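Local coordinates for protein NEQ263 (Nanoarchaeum equitans Kin4-M, PDB 5BN3) that probably binds ATP as one of the two kinds of subunit in the NeqA-NeqB catalytic core of an archaeal ATP synthase, at residues I94-K105 and Y263-K271. Sequence-based numbering, arbitrary orientation.
Sequences INGLAINPYARK and YERSGLTSK
Segment 263-271 of the P-loop nucleotide-binding domain, which runs from the end of helix 255-263 into strand 267-268, is fastened to 94-105, the loop between strands 91-93 and 110-111, by two buried arginines, R104 and R265, one given by each segment. Each directs N-H groups at backbone carbonyls of the other segment, an example of how chains without a continuous sheet can be joined. R104 runs extended from CG to NE and offers its edge to 263-271: NH1 donates to S266 O at 2.9 Å, in the carbonyl plane and on a lone pair, while NH2 reaches E264 O at 3.0 Å along a more bent path (134°). I99 CG2 sits above one face of the group, offset toward the rim. E264 OE2 lies well out of the guanidinium plane, 3.8 Å from R104 NH2, a long salt bridge of charges only; its OE1 forms a salt bridge with K129. An alanine at R104 removes both N-H donors, and is likely to leave S266 O and E264 O without this link between the segments and the E264 charge with one partner fewer. G267 leaves room here, since a side chain on it would run into R104 NH1. R265 works in the reverse direction. Its chain bends at chi3 (78°) to bring NH1 to I94 O at 2.7 Å, with N95 O above one face, and NH2 also forms a salt bridge with E211 and a hydrogen bond with T208 of helix 196-215. T258 of the neighbouring V-type ATP synthase alpha chain packs against R104. At the far end K105 N donates to L268 O at 2.9 Å, nearly straight but from above the carbonyl plane, and the two side chains run alongside each other, K105 CD lying 3.6 Å from L268 CD2. Next to them, one water donates to A103 O and sits 2.7 Å from T269 OG1.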
ATOM      1  N   ILE B  94     -22.466 -13.590  29.387  1.00 39.79           N
ATOM      2  CA  ILE B  94     -22.894 -12.724  28.290  1.00 44.19           C
ATOM      3  C   ILE B  94     -22.323 -13.151  26.940  1.00 39.39           C
ATOM      4  O   ILE B  94     -22.813 -12.729  25.891  1.00 43.27           O
ATOM      5  CB  ILE B  94     -22.542 -11.243  28.540  1.00 39.21           C
ATOM      6  CG1 ILE B  94     -21.031 -11.059  28.683  1.00 40.67           C
ATOM      7  CG2 ILE B  94     -23.280 -10.706  29.761  1.00 38.70           C
ATOM      8  CD1 ILE B  94     -20.590  -9.619  28.516  1.00 39.88           C
ATOM      9  N   ASN B  95     -21.280 -13.972  26.966  1.00 38.11           N
ATOM     10  CA  ASN B  95     -20.734 -14.536  25.736  1.00 45.73           C
ATOM     11  C   ASN B  95     -21.639 -15.632  25.189  1.00 58.89           C
ATOM     12  O   ASN B  95     -21.721 -15.839  23.978  1.00 44.64           O
ATOM     13  CB  ASN B  95     -19.321 -15.081  25.966  1.00 43.81           C
ATOM     14  CG  ASN B  95     -18.289 -13.982  26.134  1.00 54.93           C
ATOM     15  OD1 ASN B  95     -18.382 -12.927  25.504  1.00 49.94           O
ATOM     16  ND2 ASN B  95     -17.298 -14.224  26.983  1.00 57.69           N
ATOM     17  N   GLY B  96     -22.322 -16.332  26.090  1.00 44.79           N
ATOM     18  CA  GLY B  96     -23.224 -17.400  25.701  1.00 46.77           C
ATOM     19  C   GLY B  96     -22.498 -18.596  25.114  1.00 43.30           C
ATOM     20  O   GLY B  96     -21.300 -18.776  25.333  1.00 41.75           O
ATOM     21  N   LEU B  97     -23.230 -19.416  24.364  1.00 37.72           N
ATOM     22  CA  LEU B  97     -22.666 -20.613  23.750  1.00 39.94           C
ATOM     23  C   LEU B  97     -23.050 -20.688  22.275  1.00 41.82           C
ATOM     24  O   LEU B  97     -24.043 -20.096  21.854  1.00 38.46           O
ATOM     25  CB  LEU B  97     -23.171 -21.864  24.475  1.00 43.51           C
ATOM     26  CG  LEU B  97     -22.868 -21.993  25.970  1.00 44.58           C
ATOM     27  CD1 LEU B  97     -23.747 -23.057  26.611  1.00 47.75           C
ATOM     28  CD2 LEU B  97     -21.408 -22.328  26.188  1.00 44.86           C
ATOM     29  N   ALA B  98     -22.264 -21.418  21.491  1.00 38.59           N
ATOM     30  CA  ALA B  98     -22.608 -21.656  20.093  1.00 42.72           C
ATOM     31  C   ALA B  98     -23.851 -22.534  19.997  1.00 48.00           C
ATOM     32  O   ALA B  98     -24.002 -23.497  20.755  1.00 34.97           O
ATOM     33  CB  ALA B  98     -21.448 -22.307  19.363  1.00 42.76           C
ATOM     34  N   ILE B  99     -24.745 -22.200  19.073  1.00 34.60           N
ATOM     35  CA  ILE B  99     -25.913 -23.035  18.813  1.00 36.94           C
ATOM     36  C   ILE B  99     -25.507 -24.278  18.020  1.00 47.30           C
ATOM     37  O   ILE B  99     -24.717 -24.197  17.077  1.00 37.76           O
ATOM     38  CB  ILE B  99     -27.005 -22.249  18.049  1.00 39.68           C
ATOM     39  CG1 ILE B  99     -27.526 -21.090  18.906  1.00 39.61           C
ATOM     40  CG2 ILE B  99     -28.160 -23.154  17.662  1.00 35.15           C
ATOM     41  CD1 ILE B  99     -28.531 -20.198  18.191  1.00 42.41           C
ATOM     42  N   ASN B 100     -26.034 -25.431  18.420  1.00 37.65           N
ATOM     43  CA  ASN B 100     -25.817 -26.675  17.695  1.00 38.23           C
ATOM     44  C   ASN B 100     -26.575 -26.637  16.367  1.00 30.39           C
ATOM     45  O   ASN B 100     -27.799 -26.507  16.360  1.00 38.12           O
ATOM     46  CB  ASN B 100     -26.320 -27.840  18.551  1.00 36.58           C
ATOM     47  CG  ASN B 100     -25.870 -29.191  18.037  1.00 51.60           C
ATOM     48  OD1 ASN B 100     -25.596 -29.367  16.848  1.00 36.03           O
ATOM     49  ND2 ASN B 100     -25.808 -30.165  18.938  1.00 40.08           N
ATOM     50  N   PRO B 101     -25.852 -26.748  15.238  1.00 39.34           N
ATOM     51  CA  PRO B 101     -26.505 -26.709  13.921  1.00 37.21           C
ATOM     52  C   PRO B 101     -27.501 -27.850  13.718  1.00 47.56           C
ATOM     53  O   PRO B 101     -28.388 -27.734  12.873  1.00 37.34           O
ATOM     54  CB  PRO B 101     -25.332 -26.829  12.934  1.00 40.67           C
ATOM     55  CG  PRO B 101     -24.199 -27.390  13.733  1.00 44.92           C
ATOM     56  CD  PRO B 101     -24.389 -26.874  15.127  1.00 38.32           C
ATOM     57  N   TYR B 102     -27.354 -28.934  14.479  1.00 36.79           N
ATOM     58  CA  TYR B 102     -28.334 -30.017  14.464  1.00 36.60           C
ATOM     59  C   TYR B 102     -29.661 -29.530  15.038  1.00 38.99           C
ATOM     60  O   TYR B 102     -30.727 -30.010  14.657  1.00 44.82           O
ATOM     61  CB  TYR B 102     -27.826 -31.219  15.270  1.00 42.70           C
ATOM     62  CG  TYR B 102     -28.789 -32.389  15.330  1.00 44.92           C
ATOM     63  CD1 TYR B 102     -28.909 -33.271  14.263  1.00 41.96           C
ATOM     64  CD2 TYR B 102     -29.567 -32.622  16.458  1.00 48.48           C
ATOM     65  CE1 TYR B 102     -29.786 -34.344  14.314  1.00 43.79           C
ATOM     66  CE2 TYR B 102     -30.445 -33.692  16.516  1.00 53.89           C
ATOM     67  CZ  TYR B 102     -30.550 -34.548  15.442  1.00 48.85           C
ATOM     68  OH  TYR B 102     -31.420 -35.612  15.499  1.00 54.84           O
ATOM     69  N   ALA B 103     -29.584 -28.569  15.952  1.00 36.51           N
ATOM     70  CA  ALA B 103     -30.768 -28.053  16.632  1.00 43.76           C
ATOM     71  C   ALA B 103     -31.453 -26.923  15.866  1.00 43.29           C
ATOM     72  O   ALA B 103     -32.570 -26.530  16.205  1.00 39.66           O
ATOM     73  CB  ALA B 103     -30.410 -27.590  18.027  1.00 38.28           C
ATOM     74  N   ARG B 104     -30.785 -26.398  14.843  1.00 35.58           N
ATOM     75  CA  ARG B 104     -31.338 -25.296  14.059  1.00 39.30           C
ATOM     76  C   ARG B 104     -32.432 -25.736  13.096  1.00 35.99           C
ATOM     77  O   ARG B 104     -32.525 -26.908  12.726  1.00 40.17           O
ATOM     78  CB  ARG B 104     -30.239 -24.606  13.244  1.00 35.42           C
ATOM     79  CG  ARG B 104     -29.287 -23.733  14.039  1.00 33.61           C
ATOM     80  CD  ARG B 104     -28.298 -23.042  13.106  1.00 33.55           C
ATOM     81  NE  ARG B 104     -27.355 -22.186  13.821  1.00 33.42           N
ATOM     82  CZ  ARG B 104     -27.597 -20.920  14.140  1.00 39.89           C
ATOM     83  NH1 ARG B 104     -28.756 -20.366  13.808  1.00 36.68           N
ATOM     84  NH2 ARG B 104     -26.690 -20.208  14.792  1.00 35.18           N
ATOM     85  N   LYS B 105     -33.255 -24.770  12.699  1.00 34.75           N
ATOM     86  CA  LYS B 105     -34.139 -24.917  11.552  1.00 34.92           C
ATOM     87  C   LYS B 105     -33.799 -23.804  10.568  1.00 37.79           C
ATOM     88  O   LYS B 105     -33.619 -22.653  10.970  1.00 36.05           O
ATOM     89  CB  LYS B 105     -35.604 -24.806  11.977  1.00 41.97           C
ATOM     90  CG  LYS B 105     -36.582 -24.778  10.810  1.00 58.01           C
ATOM     91  CD  LYS B 105     -38.007 -24.569  11.297  1.00 80.18           C
ATOM     92  CE  LYS B 105     -38.944 -24.244  10.143  1.00 83.11           C
ATOM     93  NZ  LYS B 105     -40.296 -23.849  10.628  1.00 77.54           N
ATOM     94  N   TYR B 263     -22.818 -12.298  15.344  1.00 30.37           N
ATOM     95  CA  TYR B 263     -23.799 -12.490  14.273  1.00 31.41           C
ATOM     96  C   TYR B 263     -24.480 -13.861  14.306  1.00 36.92           C
ATOM     97  O   TYR B 263     -25.662 -13.977  13.980  1.00 34.45           O
ATOM     98  CB  TYR B 263     -23.143 -12.281  12.903  1.00 25.88           C
ATOM     99  CG  TYR B 263     -22.576 -10.899  12.657  1.00 28.73           C
ATOM    100  CD1 TYR B 263     -23.093  -9.781  13.298  1.00 32.91           C
ATOM    101  CD2 TYR B 263     -21.524 -10.715  11.772  1.00 32.97           C
ATOM    102  CE1 TYR B 263     -22.570  -8.519  13.061  1.00 37.55           C
ATOM    103  CE2 TYR B 263     -20.998  -9.461  11.531  1.00 29.05           C
ATOM    104  CZ  TYR B 263     -21.524  -8.369  12.176  1.00 33.65           C
ATOM    105  OH  TYR B 263     -20.997  -7.123  11.931  1.00 33.62           O
ATOM    106  N   GLU B 264     -23.735 -14.894  14.690  1.00 31.28           N
ATOM    107  CA  GLU B 264     -24.263 -16.261  14.689  1.00 33.74           C
ATOM    108  C   GLU B 264     -25.157 -16.568  15.888  1.00 35.94           C
ATOM    109  O   GLU B 264     -25.732 -17.654  15.979  1.00 35.74           O
ATOM    110  CB  GLU B 264     -23.124 -17.283  14.596  1.00 35.32           C
ATOM    111  CG  GLU B 264     -22.454 -17.335  13.228  1.00 38.80           C
ATOM    112  CD  GLU B 264     -23.256 -18.121  12.202  1.00 63.82           C
ATOM    113  OE1 GLU B 264     -23.340 -17.671  11.039  1.00 51.67           O
ATOM    114  OE2 GLU B 264     -23.786 -19.199  12.545  1.00 43.83           O
ATOM    115  N   ARG B 265     -25.274 -15.613  16.806  1.00 32.38           N
ATOM    116  CA  ARG B 265     -26.228 -15.737  17.905  1.00 42.53           C
ATOM    117  C   ARG B 265     -27.581 -15.227  17.426  1.00 42.05           C
ATOM    118  O   ARG B 265     -28.142 -14.270  17.966  1.00 47.03           O
ATOM    119  CB  ARG B 265     -25.749 -14.971  19.141  1.00 33.86           C
ATOM    120  CG  ARG B 265     -24.486 -15.561  19.764  1.00 33.68           C
ATOM    121  CD  ARG B 265     -23.975 -14.716  20.919  1.00 37.12           C
ATOM    122  NE  ARG B 265     -24.741 -14.917  22.149  1.00 44.39           N
ATOM    123  CZ  ARG B 265     -24.511 -14.268  23.287  1.00 44.44           C
ATOM    124  NH1 ARG B 265     -23.539 -13.370  23.355  1.00 35.75           N
ATOM    125  NH2 ARG B 265     -25.256 -14.514  24.354  1.00 38.27           N
ATOM    126  N   SER B 266     -28.087 -15.886  16.391  1.00 39.12           N
ATOM    127  CA  SER B 266     -29.342 -15.534  15.752  1.00 38.67           C
ATOM    128  C   SER B 266     -29.871 -16.810  15.132  1.00 38.37           C
ATOM    129  O   SER B 266     -29.191 -17.838  15.148  1.00 40.17           O
ATOM    130  CB  SER B 266     -29.095 -14.508  14.651  1.00 34.91           C
ATOM    131  OG  SER B 266     -28.192 -15.025  13.686  1.00 36.44           O
ATOM    132  N   GLY B 267     -31.075 -16.754  14.576  1.00 32.14           N
ATOM    133  CA  GLY B 267     -31.579 -17.899  13.850  1.00 28.36           C
ATOM    134  C   GLY B 267     -32.948 -18.386  14.266  1.00 31.98           C
ATOM    135  O   GLY B 267     -33.670 -17.725  15.020  1.00 30.82           O
ATOM    136  N   LEU B 268     -33.295 -19.564  13.765  1.00 38.34           N
ATOM    137  CA  LEU B 268     -34.616 -20.127  13.971  1.00 39.16           C
ATOM    138  C   LEU B 268     -34.513 -21.506  14.605  1.00 36.74           C
ATOM    139  O   LEU B 268     -33.644 -22.306  14.249  1.00 35.64           O
ATOM    140  CB  LEU B 268     -35.355 -20.214  12.634  1.00 35.94           C
ATOM    141  CG  LEU B 268     -36.742 -20.852  12.605  1.00 39.17           C
ATOM    142  CD1 LEU B 268     -37.728 -19.988  13.357  1.00 36.65           C
ATOM    143  CD2 LEU B 268     -37.198 -21.048  11.169  1.00 41.67           C
ATOM    144  N   THR B 269     -35.402 -21.769  15.556  1.00 40.10           N
ATOM    145  CA  THR B 269     -35.504 -23.079  16.183  1.00 40.00           C
ATOM    146  C   THR B 269     -36.990 -23.420  16.253  1.00 50.49           C
ATOM    147  O   THR B 269     -37.824 -22.617  15.838  1.00 41.81           O
ATOM    148  CB  THR B 269     -34.854 -23.082  17.586  1.00 48.46           C
ATOM    149  OG1 THR B 269     -34.526 -24.422  17.974  1.00 83.32           O
ATOM    150  CG2 THR B 269     -35.784 -22.466  18.617  1.00 39.70           C
ATOM    151  N   SER B 270     -37.331 -24.601  16.759  1.00 47.53           N
ATOM    152  CA  SER B 270     -38.736 -24.984  16.860  1.00 51.92           C
ATOM    153  C   SER B 270     -39.500 -24.118  17.863  1.00 54.76           C
ATOM    154  O   SER B 270     -40.716 -23.953  17.753  1.00 56.60           O
ATOM    155  CB  SER B 270     -38.870 -26.465  17.227  1.00 48.56           C
ATOM    156  OG  SER B 270     -38.212 -26.748  18.447  1.00 57.37           O
ATOM    157  N   LYS B 271     -38.778 -23.556  18.828  1.00 44.71           N
ATOM    158  CA  LYS B 271     -39.389 -22.799  19.922  1.00 41.37           C
ATOM    159  C   LYS B 271     -39.538 -21.299  19.655  1.00 55.58           C
ATOM    160  O   LYS B 271     -40.487 -20.674  20.130  1.00 46.93           O
ATOM    161  CB  LYS B 271     -38.593 -23.002  21.215  1.00 57.94           C
ATOM    162  CG  LYS B 271     -38.453 -24.452  21.647  1.00 55.13           C
ATOM    163  CD  LYS B 271     -39.806 -25.136  21.746  1.00 67.96           C
ATOM    164  CE  LYS B 271     -39.657 -26.556  22.272  1.00 72.78           C
ATOM    165  NZ  LYS B 271     -40.861 -27.385  21.989  1.00 78.03           N
TER
HETATM  166  O   HOH W   1     -24.664 -19.471  17.762  1.00 42.49           O
HETATM  167  O   HOH W   2     -34.965 -26.994  17.274  1.00 55.60           O
HETATM  168  O   HOH W   3     -31.397 -21.174  12.377  1.00 33.62           O
HETATM  169  O   HOH W   4     -23.410 -20.859  14.349  1.00 45.20           O